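Local coordinates for uncharacterized protein (Thermus thermophilus HB8, PDB 6SCE) that acts as a DNA nuclease in Type III CRISPR defence and is activated by cyclic oligoadenylate, at residues V5-L10 and V81-T86; R106-E111 and A121-P126; E438-A443 and F484-P489. One frame throughout, in Å; residues are numbered along the deposited sequence.

Interaction 1. Residues V5-L10 and V81-T86. With nucleotides of chain B.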
loop_
_atom_site.group_PDB
_atom_site.type_symbol
_atom_site.label_atom_id
_atom_site.label_comp_id
_atom_site.label_asym_id
_atom_site.label_seq_id
_atom_site.Cartn_x
_atom_site.Cartn_y
_atom_site.Cartn_z
ATOM N N VAL A 5 -14.014 -24.282 -18.747
ATOM C CA VAL A 5 -13.767 -22.894 -19.077
ATOM C C VAL A 5 -13.189 -22.231 -17.814
ATOM O O VAL A 5 -13.621 -22.504 -16.699
ATOM C CB VAL A 5 -15.032 -22.172 -19.577
ATOM C CG1 VAL A 5 -14.836 -20.676 -19.658
ATOM C CG2 VAL A 5 -15.450 -22.714 -20.953
ATOM N N TYR A 6 -12.174 -21.414 -18.025
ATOM C CA TYR A 6 -11.539 -20.662 -16.956
ATOM C C TYR A 6 -12.130 -19.300 -16.932
ATOM O O TYR A 6 -12.004 -18.563 -17.892
ATOM C CB TYR A 6 -10.031 -20.576 -17.211
ATOM C CG TYR A 6 -9.196 -19.926 -16.133
ATOM C CD1 TYR A 6 -9.379 -20.218 -14.794
ATOM C CD2 TYR A 6 -8.184 -19.057 -16.475
ATOM C CE1 TYR A 6 -8.572 -19.640 -13.813
ATOM C CE2 TYR A 6 -7.374 -18.481 -15.506
ATOM C CZ TYR A 6 -7.577 -18.762 -14.191
ATOM O OH TYR A 6 -6.722 -18.198 -13.259
ATOM N N LEU A 7 -12.744 -18.946 -15.803
ATOM C CA LEU A 7 -13.263 -17.590 -15.541
ATOM C C LEU A 7 -12.396 -16.918 -14.472
ATOM O O LEU A 7 -12.222 -17.466 -13.397
ATOM C CB LEU A 7 -14.692 -17.673 -14.994
ATOM C CG LEU A 7 -15.714 -18.382 -15.926
ATOM C CD1 LEU A 7 -17.104 -18.256 -15.354
ATOM C CD2 LEU A 7 -15.680 -17.860 -17.334
ATOM N N CYS A 8 -11.889 -15.730 -14.751
ATOM C CA CYS A 8 -10.811 -15.175 -13.913
ATOM C C CYS A 8 -10.866 -13.662 -13.796
ATOM O O CYS A 8 -10.733 -12.938 -14.777
ATOM C CB CYS A 8 -9.494 -15.614 -14.533
ATOM S SG CYS A 8 -7.991 -15.264 -13.581
ATOM N N LEU A 9 -10.991 -13.174 -12.574
ATOM C CA LEU A 9 -10.804 -11.764 -12.310
ATOM C C LEU A 9 -9.346 -11.425 -12.615
ATOM O O LEU A 9 -8.429 -12.159 -12.247
ATOM C CB LEU A 9 -11.134 -11.444 -10.852
ATOM C CG LEU A 9 -12.515 -11.778 -10.306
ATOM C CD1 LEU A 9 -12.597 -11.313 -8.856
ATOM C CD2 LEU A 9 -13.574 -11.109 -11.168
ATOM N N LEU A 10 -9.129 -10.328 -13.318
ATOM C CA LEU A 10 -7.788 -9.931 -13.725
ATOM C C LEU A 10 -7.487 -8.488 -13.323
ATOM O O LEU A 10 -8.059 -7.540 -13.882
ATOM C CB LEU A 10 -7.632 -10.113 -15.236
ATOM C CG LEU A 10 -6.246 -9.849 -15.801
ATOM C CD1 LEU A 10 -5.240 -10.835 -15.198
ATOM C CD2 LEU A 10 -6.283 -9.893 -17.329
ATOM N N VAL A 81 -17.134 -24.706 -15.176
ATOM C CA VAL A 81 -16.299 -23.506 -15.128
ATOM C C VAL A 81 -15.452 -23.566 -13.868
ATOM O O VAL A 81 -15.880 -24.095 -12.833
ATOM C CB VAL A 81 -17.092 -22.180 -15.237
ATOM C CG1 VAL A 81 -17.788 -22.042 -16.588
ATOM C CG2 VAL A 81 -18.080 -22.004 -14.104
ATOM N N TRP A 82 -14.244 -23.020 -13.978
ATOM C CA TRP A 82 -13.346 -22.851 -12.853
ATOM C C TRP A 82 -13.189 -21.359 -12.672
ATOM O O TRP A 82 -12.793 -20.670 -13.604
ATOM C CB TRP A 82 -11.987 -23.486 -13.117
ATOM C CG TRP A 82 -12.071 -24.974 -13.177
ATOM C CD1 TRP A 82 -12.704 -25.719 -14.123
ATOM C CD2 TRP A 82 -11.470 -25.887 -12.279
ATOM N NE1 TRP A 82 -12.541 -27.055 -13.848
ATOM C CE2 TRP A 82 -11.805 -27.176 -12.708
ATOM C CE3 TRP A 82 -10.676 -25.741 -11.138
ATOM C CZ2 TRP A 82 -11.366 -28.311 -12.049
ATOM C CZ3 TRP A 82 -10.257 -26.866 -10.485
ATOM C CH2 TRP A 82 -10.590 -28.137 -10.951
ATOM N N VAL A 83 -13.521 -20.872 -11.489
ATOM C CA VAL A 83 -13.573 -19.434 -11.272
ATOM C C VAL A 83 -12.515 -19.004 -10.261
ATOM O O VAL A 83 -12.599 -19.384 -9.105
ATOM C CB VAL A 83 -14.961 -19.008 -10.762
ATOM C CG1 VAL A 83 -15.092 -17.511 -10.713
ATOM C CG2 VAL A 83 -16.043 -19.582 -11.653
ATOM N N ASN A 84 -11.546 -18.188 -10.713
ATOM C CA ASN A 84 -10.462 -17.703 -9.854
ATOM C C ASN A 84 -10.818 -16.314 -9.358
ATOM O O ASN A 84 -10.942 -15.417 -10.156
ATOM C CB ASN A 84 -9.144 -17.714 -10.646
ATOM C CG ASN A 84 -7.921 -17.287 -9.825
ATOM O OD1 ASN A 84 -8.028 -16.916 -8.661
ATOM N ND2 ASN A 84 -6.740 -17.298 -10.477
ATOM N N LEU A 85 -10.958 -16.144 -8.035
ATOM C CA LEU A 85 -11.358 -14.854 -7.432
ATOM C C LEU A 85 -10.235 -14.027 -6.821
ATOM O O LEU A 85 -10.489 -12.995 -6.185
ATOM C CB LEU A 85 -12.400 -15.090 -6.348
ATOM C CG LEU A 85 -13.641 -15.871 -6.783
ATOM C CD1 LEU A 85 -14.617 -15.977 -5.629
ATOM C CD2 LEU A 85 -14.256 -15.274 -8.009
ATOM N N THR A 86 -8.993 -14.441 -7.036
ATOM C CA THR A 86 -7.844 -13.732 -6.456
ATOM C C THR A 86 -7.614 -12.351 -7.052
ATOM O O THR A 86 -7.224 -11.420 -6.360
ATOM C CB THR A 86 -6.596 -14.637 -6.562
ATOM O OG1 THR A 86 -6.729 -15.703 -5.611
ATOM C CG2 THR A 86 -5.299 -13.882 -6.219
ATOM P P A B 2 -4.062 -7.923 -8.631
ATOM O OP1 A B 2 -2.845 -7.223 -9.148
ATOM O OP2 A B 2 -4.895 -8.825 -9.502
ATOM O "O5'" A B 2 -3.597 -8.785 -7.360
ATOM C "C5'" A B 2 -4.523 -9.750 -6.809
ATOM C "C4'" A B 2 -3.862 -10.478 -5.666
ATOM O "O4'" A B 2 -2.773 -11.281 -6.198
ATOM C "C3'" A B 2 -3.261 -9.603 -4.574
ATOM O "O3'" A B 2 -3.512 -10.144 -3.278
ATOM C "C2'" A B 2 -1.764 -9.664 -4.865
ATOM O "O2'" A B 2 -0.982 -9.512 -3.700
ATOM C "C1'" A B 2 -1.627 -11.077 -5.415
ATOM N N9 A B 2 -0.436 -11.314 -6.207
ATOM C C8 A B 2 0.357 -10.380 -6.834
ATOM N N7 A B 2 1.399 -10.917 -7.416
ATOM C C5 A B 2 1.301 -12.273 -7.143
ATOM C C6 A B 2 2.117 -13.372 -7.476
ATOM N N6 A B 2 3.279 -13.264 -8.116
ATOM N N1 A B 2 1.697 -14.597 -7.078
ATOM C C2 A B 2 0.579 -14.679 -6.345
ATOM N N3 A B 2 -0.262 -13.717 -5.961
ATOM C C4 A B 2 0.170 -12.524 -6.393
HETATM O O HOH W 1 -8.490 -14.054 -10.350
#

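Interaction 2. Residues R106-E111 and A121-P126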
loop_
_atom_site.group_PDB
_atom_site.type_symbol
_atom_site.label_atom_id
_atom_site.label_comp_id
_atom_site.label_asym_id
_atom_site.label_seq_id
_atom_site.Cartn_x
_atom_site.Cartn_y
_atom_site.Cartn_z
ATOM N N ARG A 106 -16.552 -24.492 -10.080
ATOM C CA ARG A 106 -15.593 -24.695 -9.007
ATOM C C ARG A 106 -15.012 -23.297 -8.775
ATOM O O ARG A 106 -14.584 -22.658 -9.717
ATOM C CB ARG A 106 -14.500 -25.677 -9.387
ATOM C CG ARG A 106 -14.972 -27.147 -9.440
ATOM C CD ARG A 106 -13.865 -28.128 -9.803
ATOM N NE ARG A 106 -14.348 -29.518 -9.913
ATOM C CZ ARG A 106 -14.995 -30.032 -10.969
ATOM N NH1 ARG A 106 -15.258 -29.307 -12.061
ATOM N NH2 ARG A 106 -15.400 -31.302 -10.940
ATOM N N VAL A 107 -15.003 -22.842 -7.531
ATOM C CA VAL A 107 -14.560 -21.485 -7.217
ATOM C C VAL A 107 -13.356 -21.585 -6.303
ATOM O O VAL A 107 -13.356 -22.343 -5.340
ATOM C CB VAL A 107 -15.677 -20.689 -6.526
ATOM C CG1 VAL A 107 -15.231 -19.254 -6.247
ATOM C CG2 VAL A 107 -16.927 -20.692 -7.397
ATOM N N PHE A 108 -12.314 -20.809 -6.611
ATOM C CA PHE A 108 -11.098 -20.892 -5.838
ATOM C C PHE A 108 -10.318 -19.572 -5.839
ATOM O O PHE A 108 -10.658 -18.647 -6.559
ATOM C CB PHE A 108 -10.234 -22.046 -6.354
ATOM C CG PHE A 108 -9.567 -21.798 -7.681
ATOM C CD1 PHE A 108 -10.274 -21.885 -8.864
ATOM C CD2 PHE A 108 -8.202 -21.576 -7.744
ATOM C CE1 PHE A 108 -9.663 -21.677 -10.083
ATOM C CE2 PHE A 108 -7.568 -21.383 -8.962
ATOM C CZ PHE A 108 -8.303 -21.456 -10.139
ATOM N N LEU A 109 -9.315 -19.528 -4.986
ATOM C CA LEU A 109 -8.355 -18.411 -4.862
ATOM C C LEU A 109 -6.979 -19.029 -4.932
ATOM O O LEU A 109 -6.823 -20.213 -4.613
ATOM C CB LEU A 109 -8.429 -17.814 -3.448
ATOM C CG LEU A 109 -9.740 -17.399 -2.864
ATOM C CD1 LEU A 109 -9.575 -16.885 -1.460
ATOM C CD2 LEU A 109 -10.277 -16.311 -3.797
ATOM N N VAL A 110 -5.977 -18.227 -5.262
ATOM C CA VAL A 110 -4.576 -18.625 -5.106
ATOM C C VAL A 110 -3.945 -17.638 -4.133
ATOM O O VAL A 110 -4.066 -16.417 -4.279
ATOM C CB VAL A 110 -3.820 -18.713 -6.442
ATOM C CG1 VAL A 110 -4.415 -19.822 -7.279
ATOM C CG2 VAL A 110 -3.859 -17.408 -7.251
ATOM N N GLU A 111 -3.309 -18.172 -3.103
ATOM C CA GLU A 111 -2.878 -17.395 -1.965
ATOM C C GLU A 111 -1.382 -17.600 -1.753
ATOM O O GLU A 111 -0.947 -18.693 -1.389
ATOM C CB GLU A 111 -3.746 -17.846 -0.784
ATOM C CG GLU A 111 -3.186 -17.612 0.592
ATOM C CD GLU A 111 -2.669 -16.211 0.800
ATOM O OE1 GLU A 111 -3.415 -15.230 0.414
ATOM O OE2 GLU A 111 -1.530 -16.148 1.367
ATOM N N ALA A 121 -3.837 -23.194 -3.171
ATOM C CA ALA A 121 -5.176 -23.045 -3.740
ATOM C C ALA A 121 -6.184 -23.213 -2.621
ATOM O O ALA A 121 -6.135 -24.203 -1.876
ATOM C CB ALA A 121 -5.421 -24.102 -4.815
ATOM N N LEU A 122 -7.100 -22.275 -2.495
ATOM C CA LEU A 122 -8.227 -22.451 -1.576
ATOM C C LEU A 122 -9.467 -22.621 -2.394
ATOM O O LEU A 122 -9.878 -21.699 -3.103
ATOM C CB LEU A 122 -8.380 -21.255 -0.661
ATOM C CG LEU A 122 -7.162 -20.778 0.109
ATOM C CD1 LEU A 122 -7.658 -19.795 1.155
ATOM C CD2 LEU A 122 -6.394 -21.902 0.759
ATOM N N PHE A 123 -10.037 -23.820 -2.371
ATOM C CA PHE A 123 -11.290 -24.062 -3.068
ATOM C C PHE A 123 -12.393 -23.711 -2.110
ATOM O O PHE A 123 -12.359 -24.089 -0.944
ATOM C CB PHE A 123 -11.381 -25.511 -3.579
ATOM C CG PHE A 123 -10.372 -25.808 -4.629
ATOM C CD1 PHE A 123 -10.649 -25.558 -5.957
ATOM C CD2 PHE A 123 -9.101 -26.235 -4.280
ATOM C CE1 PHE A 123 -9.694 -25.771 -6.927
ATOM C CE2 PHE A 123 -8.149 -26.459 -5.256
ATOM C CZ PHE A 123 -8.447 -26.202 -6.573
ATOM N N LEU A 124 -13.339 -22.922 -2.596
ATOM C CA LEU A 124 -14.443 -22.418 -1.802
ATOM C C LEU A 124 -15.754 -23.125 -2.144
ATOM O O LEU A 124 -16.648 -23.146 -1.338
ATOM C CB LEU A 124 -14.622 -20.924 -2.054
ATOM C CG LEU A 124 -13.344 -20.079 -1.875
ATOM C CD1 LEU A 124 -13.710 -18.617 -1.959
ATOM C CD2 LEU A 124 -12.668 -20.381 -0.563
ATOM N N TRP A 125 -15.838 -23.699 -3.336
ATOM C CA TRP A 125 -17.082 -24.283 -3.846
ATOM C C TRP A 125 -16.731 -25.295 -4.953
ATOM O O TRP A 125 -15.845 -25.017 -5.754
ATOM C CB TRP A 125 -17.946 -23.181 -4.428
ATOM C CG TRP A 125 -19.265 -23.667 -4.892
ATOM C CD1 TRP A 125 -19.619 -24.016 -6.163
ATOM C CD2 TRP A 125 -20.404 -23.897 -4.077
ATOM N NE1 TRP A 125 -20.922 -24.428 -6.191
ATOM C CE2 TRP A 125 -21.427 -24.382 -4.921
ATOM C CE3 TRP A 125 -20.663 -23.738 -2.714
ATOM C CZ2 TRP A 125 -22.694 -24.700 -4.452
ATOM C CZ3 TRP A 125 -21.930 -24.068 -2.244
ATOM C CH2 TRP A 125 -22.926 -24.536 -3.117
ATOM N N PRO A 126 -17.383 -26.462 -5.022
ATOM C CA PRO A 126 -18.510 -26.862 -4.169
ATOM C C PRO A 126 -18.090 -27.349 -2.787
ATOM O O PRO A 126 -18.925 -27.483 -1.906
ATOM C CB PRO A 126 -19.166 -28.003 -4.985
ATOM C CG PRO A 126 -18.055 -28.598 -5.759
ATOM C CD PRO A 126 -17.127 -27.439 -6.094
#

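Interaction 3. Residues E438-A443 and F484-P489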
loop_
_atom_site.group_PDB
_atom_site.type_symbol
_atom_site.label_atom_id
_atom_site.label_comp_id
_atom_site.label_asym_id
_atom_site.label_seq_id
_atom_site.Cartn_x
_atom_site.Cartn_y
_atom_site.Cartn_z
ATOM N N GLU A 438 4.278 18.148 14.992
ATOM C CA GLU A 438 4.206 19.395 14.265
ATOM C C GLU A 438 5.233 20.388 14.811
ATOM O O GLU A 438 5.407 20.511 16.027
ATOM C CB GLU A 438 2.812 20.003 14.385
ATOM C CG GLU A 438 1.756 19.334 13.528
ATOM C CD GLU A 438 0.366 19.809 13.878
ATOM O OE1 GLU A 438 -0.249 20.519 13.073
ATOM O OE2 GLU A 438 -0.106 19.490 14.982
ATOM N N GLU A 439 5.900 21.082 13.895
ATOM C CA GLU A 439 6.830 22.161 14.242
ATOM C C GLU A 439 6.117 23.488 14.505
ATOM O O GLU A 439 6.653 24.351 15.203
ATOM C CB GLU A 439 7.859 22.360 13.133
ATOM C CG GLU A 439 9.202 21.707 13.399
ATOM C CD GLU A 439 10.238 22.137 12.383
ATOM O OE1 GLU A 439 9.983 21.952 11.172
ATOM O OE2 GLU A 439 11.298 22.670 12.793
ATOM N N TYR A 440 4.923 23.650 13.938
ATOM C CA TYR A 440 4.170 24.892 14.032
ATOM C C TYR A 440 2.686 24.623 14.333
ATOM O O TYR A 440 1.809 25.095 13.607
ATOM C CB TYR A 440 4.319 25.692 12.717
ATOM C CG TYR A 440 5.747 25.853 12.246
ATOM C CD1 TYR A 440 6.637 26.664 12.938
ATOM C CD2 TYR A 440 6.217 25.195 11.104
ATOM C CE1 TYR A 440 7.946 26.813 12.526
ATOM C CE2 TYR A 440 7.536 25.342 10.677
ATOM C CZ TYR A 440 8.396 26.160 11.403
ATOM O OH TYR A 440 9.707 26.332 11.009
ATOM N N PRO A 441 2.395 23.890 15.427
ATOM C CA PRO A 441 1.026 23.424 15.702
ATOM C C PRO A 441 -0.033 24.530 15.783
ATOM O O PRO A 441 -1.181 24.308 15.391
ATOM C CB PRO A 441 1.154 22.709 17.054
ATOM C CG PRO A 441 2.422 23.198 17.657
ATOM C CD PRO A 441 3.332 23.505 16.499
ATOM N N ASP A 442 0.353 25.714 16.266
ATOM C CA ASP A 442 -0.600 26.818 16.479
ATOM C C ASP A 442 -0.710 27.805 15.319
ATOM O O ASP A 442 -1.564 28.685 15.343
ATOM C CB ASP A 442 -0.255 27.543 17.780
ATOM C CG ASP A 442 -0.361 26.627 18.976
ATOM O OD1 ASP A 442 -1.350 25.874 19.049
ATOM O OD2 ASP A 442 0.548 26.631 19.823
ATOM N N ALA A 443 0.130 27.641 14.301
ATOM C CA ALA A 443 -0.005 28.415 13.072
ATOM C C ALA A 443 -1.377 28.188 12.449
ATOM O O ALA A 443 -1.845 27.060 12.358
ATOM C CB ALA A 443 1.087 28.046 12.076
ATOM N N PHE A 484 0.659 33.771 17.228
ATOM C CA PHE A 484 0.641 32.340 17.612
ATOM C C PHE A 484 1.328 31.997 18.930
ATOM O O PHE A 484 1.266 30.852 19.370
ATOM C CB PHE A 484 1.284 31.464 16.522
ATOM C CG PHE A 484 0.779 31.732 15.138
ATOM C CD1 PHE A 484 -0.564 32.001 14.901
ATOM C CD2 PHE A 484 1.652 31.694 14.057
ATOM C CE1 PHE A 484 -1.016 32.253 13.618
ATOM C CE2 PHE A 484 1.200 31.937 12.772
ATOM C CZ PHE A 484 -0.137 32.213 12.556
ATOM N N GLY A 485 2.001 32.959 19.551
ATOM C CA GLY A 485 2.709 32.706 20.804
ATOM C C GLY A 485 3.988 31.895 20.667
ATOM O O GLY A 485 4.537 31.438 21.672
ATOM N N GLN A 486 4.483 31.736 19.438
ATOM C CA GLN A 486 5.669 30.926 19.180
ATOM C C GLN A 486 6.889 31.805 18.917
ATOM O O GLN A 486 6.886 32.630 17.997
ATOM C CB GLN A 486 5.435 29.994 17.976
ATOM C CG GLN A 486 6.547 28.968 17.761
ATOM C CD GLN A 486 6.215 27.942 16.682
ATOM O OE1 GLN A 486 5.304 28.143 15.885
ATOM N NE2 GLN A 486 6.968 26.845 16.648
ATOM N N ALA A 487 7.931 31.602 19.720
ATOM C CA ALA A 487 9.201 32.309 19.569
ATOM C C ALA A 487 10.273 31.309 19.180
ATOM O O ALA A 487 10.137 30.113 19.442
ATOM C CB ALA A 487 9.578 33.001 20.874
ATOM N N PHE A 488 11.342 31.802 18.565
ATOM C CA PHE A 488 12.466 30.959 18.185
ATOM C C PHE A 488 13.760 31.529 18.768
ATOM O O PHE A 488 13.962 32.745 18.742
ATOM C CB PHE A 488 12.566 30.869 16.659
ATOM C CG PHE A 488 11.267 30.521 15.988
ATOM C CD1 PHE A 488 10.380 31.522 15.598
ATOM C CD2 PHE A 488 10.923 29.192 15.755
ATOM C CE1 PHE A 488 9.174 31.208 14.990
ATOM C CE2 PHE A 488 9.722 28.869 15.143
ATOM C CZ PHE A 488 8.845 29.878 14.759
ATOM N N PRO A 489 14.635 30.661 19.312
ATOM C CA PRO A 489 15.955 31.153 19.734
ATOM C C PRO A 489 16.888 31.449 18.541
ATOM O O PRO A 489 16.893 30.698 17.558
ATOM C CB PRO A 489 16.505 30.007 20.599
ATOM C CG PRO A 489 15.753 28.793 20.174
ATOM C CD PRO A 489 14.402 29.259 19.712
HETATM O O HOH W 2 3.156 26.696 16.799
#

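Interaction 1. Residues V5-L10 and V81-T86
Tyr6 and Asn84, on the same face of two parallel strands but two residues apart in register (Asn84 pairs with Cys8), both set CG anti to the backbone N (chi1 -175° and -177°), which lays the phenol and the carboxamide side by side. Asn84 ND2 donates to Tyr6 OH at 2.9 Å, almost straight (177° at the hydrogen) and within the amide plane. The hydroxyl is also hydrogen-bonded to Ala17 O, so a polar group on a buried face has a partner on the strand and another on helix 15-28. Putting a phenylalanine here would probably leave Asn84 ND2 without this acceptor and Ala17 O without its phenol partner. The amide's other end closes an Asx turn, Thr86 N to Asn84 OD1 at 3.1 Å; asparagine suits the place because it can serve both. Thr86 O lies 3.2 Å from C5' of A2 of chain B, and Thr86 CG2 packs on that ribose, consistent with the activator site lying where strand 81-84 ends.

The backbones are joined by Trp82 N to Val5 O (2.8 Å), Leu7 N to Trp82 O (2.8 Å) and Asn84 N to Leu7 O. On the opposite face Leu7 CD1 rests on Val81 CB at 3.9 Å and reaches Val83 CG2.

Parallel strands in the order 64-67, 33-38, 5-10, 81-84, 105-111, with helices on both faces, make a Rossmann-like sheet, as expected of a CARF domain. Helix 90-100 covers the aliphatic face through Trp100 and Phe96, helix 15-28 the face with Tyr6 and Trp82, and strands 33-38 and 105-111 flank the pair.

Interaction 2. Residues R106-E111 and A121-P126
Phe108 and Phe123 meet at a non-hydrogen-bonded pair of an antiparallel ladder, where Phe108 CB presses on Phe123 CD1 at 3.6 Å. Phe108 CG takes the crowded position between its own N and carbonyl carbon (chi1 73°), and the two rings run alongside each other with planes 28° apart. They are slid so far, 5.5 Å between centroids, that they barely overlap. Flat, bulky side chains suit this face because helix 15-28 lies over it, with Val24 touching Phe108 and Val23 touching Phe123.

On the other face Leu109 CD1 meets Leu122 CD1 at 4.4 Å, a looser contact, and helix 384-393 packs against these leucines and Leu124. Leu109 and Leu122 form a hydrogen-bonded pair, with N to O bonds in both directions.

The two segments are the arms of a beta hairpin, and one arm carries a classic bulge: Leu124 and Trp125 both face Val107. Val107 O accepts from Leu124 N at 2.8 Å and only weakly from Trp125 N at 3.5 Å, while Val107 N donates to Trp125 O at 2.9 Å. Here the buried Val107 CB touches Trp125 CB at 4.0 Å.

The contact thins toward solvent where the indole swings outward, its NE1 bonding to Arg102 O. Of the Arg106 side chain it is the aliphatic stem that touches, CG crossing Pro126 CD at 4.0 Å; the guanidinium makes a long, weak ion pair with Glu80.

Interaction 3. Residues E438-A443 and F484-P489
Gln486 makes the direct hydrogen bond of this contact: its NE2 donates to Glu439 O at 2.9 Å, lying in the carbonyl plane, with the acceptor close to the amide plane. CG stands anti to the backbone N (chi1 -172°) and the chain stays extended beyond it, giving glutamine the length to span from one loop to the other. Its OE1 accepts from a water at 2.7 Å that accepts from Asp442 N, and it also bonds to Trp480 NE1, so the amide is held at both ends.

The aromatic contacts are of two sorts. Ala443 CA sits over the centre of the Phe484 ring, 3.6 Å from the centroid, a CH-pi contact in which alanine's small side chain lets the backbone come down on the face; Ala443 CB touches CE2 at 4.0 Å. Tyr440 uses its ring edge: Gln486 OE1 lies near CD1, and Phe488 CE2 approaches CE1 at 3.8 Å, the two aromatic side chains crossing at about a right angle.

In the backbone, Ala443 N bonds to Tyr440 O at 3.1 Å in a type I beta turn, and Gly485 leaves helix 473-484 with phi 73°, a conformation easiest without a side chain.

The turn after edge strand 434-438 packs on the C-terminal end of helix 473-484 and the loop that follows it, in a domain whose topology and sequence are consistent with a PD-(D/E)XK-like nuclease.

From the N terminus, interaction 1 comes first, bringing strands 5-10 and 81-84 together across 70 intervening residues that include helices 15-28 and 44-59 and strands 33-38 and 64-67. Interaction 2 then closes the much shorter loop of the hairpin 105-111/120-125. The two neither nest nor cross, yet they touch: strands 81-84 and 105-111 are neighbours in one sheet, joined by Val83 N to Arg106 O and Thr86 OG1 to Val110 N. Interaction 3 follows in series, closing a 40-residue, largely helical excursion. Its centre lies about 57 Å from those of the others, and it joins the turn after strand 434-438 to the end of helix 473-484, within what is probably the nuclease domain.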